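Local coordinates for attaching and effacing protein, pathogenesis factor (Escherichia coli, PDB 4E9L), which acts as an adhesin of the intimin/invasin family, here represented by a stretch of immunoglobulin-like domains from the longer protein, at residues N298-A303 / T317-D322; G87-A92 / W113-A118. All blocks are in the same frame, centred on the assembly; numbering follows the deposited sequence.

Interaction 1: residues N298-A303 / T317-D322; sequences NSTLVA and TFTMKD
Four backbone hydrogen bonds, two between Thr300 and Thr319 and two between Val302 and Thr317, join these segments as an antiparallel beta hairpin whose strand 300-303 forms one edge of a sheet in an immunoglobulin-like domain. The strand axes run 166° apart in direction. Thr319 N donates to Thr300 O over 2.9 Å. Past the Thr300-Thr319 pair, side chains enter the bonding. Ser299 OG, set anti to its own carbonyl carbon (chi1 -66°), receives Lys321 N at 3.0 Å and also bonds Ser295 O, so this hydroxyl ties both a loop and the neighbouring segment. Asn298 ND2 reaches Asp322 O at 2.9 Å, with the acceptor close to the amide plane. Asp322 in turn holds Gly292 N through OD2, while its OD1 receives the amides of Tyr324 and Asn326.

Water adds two bridges. One accepts from Lys321 NZ and donates to Asn298 O; the other donates to Thr317 O and bonds Thr300 OG1 and Thr319 OG1, whose side chains lie side by side on one face of the sheet. The opposite face carries Leu301 and Phe318, a non-hydrogen-bonded pair whose side chains cross at about a right angle and continue into the packing against strand 373-381. Between the two segments, Leu301 CD1 rests 3.8 Å from Phe318 CB, and Phe318 CD1 comes within 3.4 Å of Thr300 O.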
loop_
_atom_site.group_PDB
_atom_site.type_symbol
_atom_site.label_atom_id
_atom_site.label_comp_id
_atom_site.label_asym_id
_atom_site.label_seq_id
_atom_site.Cartn_x
_atom_site.Cartn_y
_atom_site.Cartn_z
ATOM N N ASN A 298 -24.336 -11.100 19.887
ATOM C CA ASN A 298 -24.041 -12.486 19.493
ATOM C C ASN A 298 -23.235 -13.230 20.552
ATOM O O ASN A 298 -22.921 -14.409 20.390
ATOM C CB ASN A 298 -23.283 -12.487 18.153
ATOM C CG ASN A 298 -24.149 -12.104 16.977
ATOM O OD1 ASN A 298 -25.371 -12.052 17.080
ATOM N ND2 ASN A 298 -23.547 -11.928 15.811
ATOM N N SER A 299 -22.875 -12.535 21.620
ATOM C CA SER A 299 -22.046 -13.114 22.670
ATOM C C SER A 299 -22.899 -13.523 23.861
ATOM O O SER A 299 -23.994 -12.975 24.021
ATOM C CB SER A 299 -20.949 -12.135 23.046
ATOM O OG SER A 299 -20.075 -11.973 21.933
ATOM N N THR A 300 -22.454 -14.534 24.646
ATOM C CA THR A 300 -23.235 -15.037 25.796
ATOM C C THR A 300 -22.371 -15.278 27.027
ATOM O O THR A 300 -21.215 -15.629 26.907
ATOM C CB THR A 300 -23.989 -16.354 25.447
ATOM O OG1 THR A 300 -23.059 -17.395 25.128
ATOM C CG2 THR A 300 -25.011 -16.198 24.313
ATOM N N LEU A 301 -22.973 -15.148 28.221
ATOM C CA LEU A 301 -22.332 -15.433 29.487
ATOM C C LEU A 301 -23.294 -16.281 30.302
ATOM O O LEU A 301 -24.434 -15.876 30.497
ATOM C CB LEU A 301 -21.983 -14.141 30.261
ATOM C CG LEU A 301 -21.292 -14.384 31.629
ATOM C CD1 LEU A 301 -19.877 -15.023 31.442
ATOM C CD2 LEU A 301 -21.192 -13.110 32.430
ATOM N N VAL A 302 -22.849 -17.452 30.755
ATOM C CA VAL A 302 -23.637 -18.359 31.621
ATOM C C VAL A 302 -22.771 -18.734 32.840
ATOM O O VAL A 302 -21.553 -18.631 32.759
ATOM C CB VAL A 302 -24.147 -19.640 30.873
ATOM C CG1 VAL A 302 -25.064 -19.286 29.698
ATOM C CG2 VAL A 302 -22.992 -20.521 30.395
ATOM N N ALA A 303 -23.396 -19.241 33.923
ATOM C CA ALA A 303 -22.728 -19.734 35.121
ATOM C C ALA A 303 -23.175 -21.180 35.291
ATOM O O ALA A 303 -24.194 -21.544 34.705
ATOM C CB ALA A 303 -23.156 -18.897 36.331
ATOM N N THR A 317 -18.891 -19.192 31.889
ATOM C CA THR A 317 -18.552 -19.569 30.508
ATOM C C THR A 317 -18.972 -18.430 29.603
ATOM O O THR A 317 -20.164 -18.128 29.485
ATOM C CB THR A 317 -19.140 -20.935 30.085
ATOM O OG1 THR A 317 -18.661 -21.944 30.968
ATOM C CG2 THR A 317 -18.723 -21.327 28.650
ATOM N N PHE A 318 -17.975 -17.773 28.999
ATOM C CA PHE A 318 -18.174 -16.625 28.139
ATOM C C PHE A 318 -17.869 -16.993 26.690
ATOM O O PHE A 318 -16.749 -17.399 26.393
ATOM C CB PHE A 318 -17.349 -15.426 28.644
ATOM C CG PHE A 318 -17.370 -14.221 27.734
ATOM C CD1 PHE A 318 -18.569 -13.583 27.418
ATOM C CD2 PHE A 318 -16.198 -13.755 27.149
ATOM C CE1 PHE A 318 -18.592 -12.489 26.550
ATOM C CE2 PHE A 318 -16.224 -12.663 26.264
ATOM C CZ PHE A 318 -17.425 -12.048 25.964
ATOM N N THR A 319 -18.904 -16.916 25.803
ATOM C CA THR A 319 -18.772 -17.260 24.376
ATOM C C THR A 319 -18.781 -15.959 23.622
ATOM O O THR A 319 -19.747 -15.206 23.698
ATOM C CB THR A 319 -19.895 -18.207 23.926
ATOM O OG1 THR A 319 -19.754 -19.420 24.653
ATOM C CG2 THR A 319 -19.853 -18.505 22.412
ATOM N N MET A 320 -17.700 -15.682 22.924
ATOM C CA MET A 320 -17.575 -14.421 22.234
ATOM C C MET A 320 -17.622 -14.579 20.712
ATOM O O MET A 320 -16.856 -15.352 20.132
ATOM C CB MET A 320 -16.298 -13.723 22.718
ATOM C CG MET A 320 -15.977 -12.466 21.992
ATOM S SD MET A 320 -14.921 -11.345 22.925
ATOM C CE MET A 320 -13.475 -12.305 23.175
ATOM N N LYS A 321 -18.543 -13.849 20.080
ATOM C CA LYS A 321 -18.661 -13.853 18.624
ATOM C C LYS A 321 -18.650 -12.422 18.042
ATOM O O LYS A 321 -18.982 -11.466 18.751
ATOM C CB LYS A 321 -19.943 -14.570 18.205
ATOM C CG LYS A 321 -19.891 -16.082 18.383
ATOM C CD LYS A 321 -21.160 -16.736 17.842
ATOM C CE LYS A 321 -21.266 -18.199 18.223
ATOM N NZ LYS A 321 -21.768 -18.361 19.602
ATOM N N ASP A 322 -18.340 -12.308 16.738
ATOM C CA ASP A 322 -18.382 -11.035 15.998
ATOM C C ASP A 322 -19.794 -10.858 15.382
ATOM O O ASP A 322 -20.686 -11.681 15.653
ATOM C CB ASP A 322 -17.226 -10.939 14.973
ATOM C CG ASP A 322 -17.314 -11.811 13.723
ATOM O OD1 ASP A 322 -18.341 -12.502 13.544
ATOM O OD2 ASP A 322 -16.363 -11.787 12.917
HETATM O O HOH W 1 -22.800 -16.681 21.680
HETATM O O HOH W 2 -21.282 -18.874 27.103
#

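Interaction 2: residues G87-A92 / W113-A118; sequences GPLDAA and WTAKDA
Leu89 rests its CD1 methyl against Ala115 CB (3.5 Å) and Trp113 CZ2 (3.6 Å), and this is the tightly packed part of the contact. Its CB points away from residues 113-118, but with CG anti to the backbone N (chi1 -179°) the end of the side chain swings back to them. Ala115 CB lies over one face of the Trp113 indole, 3.8 Å above the plane and offset toward the rim. The same indole donates NE1 to Ala178 O and meets the rings of Trp146 and Trp154, while Leu89 also touches Leu126 and Ala178; the methyl is therefore part of a larger apolar cluster.

Two direct hydrogen bonds fix the backbone beside this cluster. Asp90 N donates to Lys116 O at 2.9 Å, nearly straight at 170° and in the carbonyl plane. Gly87 N meets the anti lone pair of Asp117 OD2 at 2.8 Å, whereas Asp117 OD1 receives the amides of Asn119 and Asn121. One carboxylate thus holds the incoming chain with one oxygen and the following turn with the other.

Toward Ala118 the fit is looser and includes solvent. A water donates to Pro88 O and accepts from Ala118 N, linking backbones with no direct hydrogen bond there. Nearby, Asp90 OD2 touches Ala118 CB at 3.5 Å, and Asp90 OD1 accepts a weak bond from Ala92 N. The touching parts run 115° apart, so this is no ladder of paired strands: the irregular loop 87-92 crosses residues 115-118, which continue the chain from strand 108-114, at one end of a bacterial immunoglobulin-like domain of the invasin type.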
loop_
_atom_site.group_PDB
_atom_site.type_symbol
_atom_site.label_atom_id
_atom_site.label_comp_id
_atom_site.label_asym_id
_atom_site.label_seq_id
_atom_site.Cartn_x
_atom_site.Cartn_y
_atom_site.Cartn_z
ATOM N N GLY A 87 26.808 33.889 -42.167
ATOM C CA GLY A 87 27.545 34.536 -41.089
ATOM C C GLY A 87 27.879 33.559 -39.972
ATOM O O GLY A 87 27.623 32.351 -40.098
ATOM N N PRO A 88 28.451 34.028 -38.843
ATOM C CA PRO A 88 28.747 33.081 -37.753
ATOM C C PRO A 88 27.486 32.505 -37.098
ATOM O O PRO A 88 26.421 33.142 -37.121
ATOM C CB PRO A 88 29.602 33.879 -36.767
ATOM C CG PRO A 88 29.547 35.289 -37.202
ATOM C CD PRO A 88 28.831 35.414 -38.505
ATOM N N LEU A 89 27.599 31.292 -36.527
ATOM C CA LEU A 89 26.448 30.678 -35.840
ATOM C C LEU A 89 25.928 31.646 -34.784
ATOM O O LEU A 89 26.703 32.256 -34.030
ATOM C CB LEU A 89 26.830 29.360 -35.154
ATOM C CG LEU A 89 25.670 28.654 -34.450
ATOM C CD1 LEU A 89 25.494 27.288 -34.940
ATOM C CD2 LEU A 89 25.837 28.674 -32.962
ATOM N N ASP A 90 24.620 31.768 -34.725
ATOM C CA ASP A 90 23.998 32.598 -33.713
ATOM C C ASP A 90 23.093 31.685 -32.886
ATOM O O ASP A 90 22.109 31.178 -33.420
ATOM C CB ASP A 90 23.199 33.737 -34.374
ATOM C CG ASP A 90 22.797 34.818 -33.381
ATOM O OD1 ASP A 90 22.127 34.490 -32.383
ATOM O OD2 ASP A 90 23.139 35.989 -33.613
ATOM N N ALA A 91 23.420 31.458 -31.588
ATOM C CA ALA A 91 22.597 30.576 -30.730
ATOM C C ALA A 91 21.128 30.997 -30.639
ATOM O O ALA A 91 20.262 30.128 -30.627
ATOM C CB ALA A 91 23.184 30.468 -29.333
ATOM N N ALA A 92 20.839 32.315 -30.571
ATOM C CA ALA A 92 19.448 32.810 -30.482
ATOM C C ALA A 92 18.583 32.431 -31.715
ATOM O O ALA A 92 17.362 32.319 -31.591
ATOM C CB ALA A 92 19.433 34.319 -30.251
ATOM N N TRP A 113 19.838 19.243 -34.592
ATOM C CA TRP A 113 20.228 20.610 -34.303
ATOM C C TRP A 113 20.152 21.425 -35.594
ATOM O O TRP A 113 20.758 21.063 -36.615
ATOM C CB TRP A 113 21.648 20.588 -33.721
ATOM C CG TRP A 113 22.377 21.896 -33.631
ATOM C CD1 TRP A 113 21.858 23.135 -33.357
ATOM C CD2 TRP A 113 23.796 22.059 -33.688
ATOM N NE1 TRP A 113 22.872 24.067 -33.288
ATOM C CE2 TRP A 113 24.072 23.430 -33.485
ATOM C CE3 TRP A 113 24.872 21.162 -33.829
ATOM C CZ2 TRP A 113 25.374 23.941 -33.529
ATOM C CZ3 TRP A 113 26.163 21.666 -33.823
ATOM C CH2 TRP A 113 26.406 23.037 -33.635
ATOM N N THR A 114 19.406 22.514 -35.541
ATOM C CA THR A 114 19.215 23.435 -36.656
ATOM C C THR A 114 20.096 24.634 -36.348
ATOM O O THR A 114 19.847 25.341 -35.380
ATOM C CB THR A 114 17.731 23.785 -36.823
ATOM O OG1 THR A 114 17.001 22.578 -36.995
ATOM C CG2 THR A 114 17.482 24.708 -38.018
ATOM N N ALA A 115 21.169 24.799 -37.124
ATOM C CA ALA A 115 22.180 25.833 -36.921
ATOM C C ALA A 115 21.982 26.954 -37.924
ATOM O O ALA A 115 21.991 26.722 -39.141
ATOM C CB ALA A 115 23.562 25.222 -37.073
ATOM N N LYS A 116 21.801 28.173 -37.414
ATOM C CA LYS A 116 21.553 29.346 -38.262
ATOM C C LYS A 116 22.366 30.537 -37.804
ATOM O O LYS A 116 22.751 30.618 -36.637
ATOM C CB LYS A 116 20.062 29.746 -38.200
ATOM C CG LYS A 116 19.070 28.725 -38.752
ATOM C CD LYS A 116 17.639 29.308 -38.747
ATOM C CE LYS A 116 16.568 28.249 -38.880
ATOM N NZ LYS A 116 15.215 28.873 -39.044
ATOM N N ASP A 117 22.582 31.498 -38.718
ATOM C CA ASP A 117 23.246 32.752 -38.389
ATOM C C ASP A 117 22.145 33.750 -38.021
ATOM O O ASP A 117 20.966 33.366 -38.017
ATOM C CB ASP A 117 24.106 33.224 -39.579
ATOM C CG ASP A 117 23.374 33.675 -40.839
ATOM O OD1 ASP A 117 22.116 33.703 -40.832
ATOM O OD2 ASP A 117 24.057 34.003 -41.830
ATOM N N ALA A 118 22.499 35.025 -37.733
ATOM C CA ALA A 118 21.484 36.023 -37.367
ATOM C C ALA A 118 20.482 36.396 -38.479
ATOM O O ALA A 118 19.455 36.979 -38.174
ATOM C CB ALA A 118 22.127 37.260 -36.766
HETATM O O HOH W 3 25.294 35.559 -37.353
#

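In the fold
Interactions 1 and 2 lie on opposite sides of the chain's centre, their centres 88 Å apart and their nearest atoms about 67 Å apart, so neither touches the other. They belong to two different invasin domain 3 repeats within an elongated row of immunoglobulin-like domains. The places are related: each involves the second strand of a four-strand antiparallel sheet with order 1-2-4-3, 313-319 in interaction 1 and 108-114 in interaction 2. Asp322 and Asp117 also play matching parts, each carboxylate using OD2 for an upstream amide and OD1 for two amides downstream. Residues 298-303 add a paired edge strand, whereas residues 87-92 precede theirs, strand 95-99.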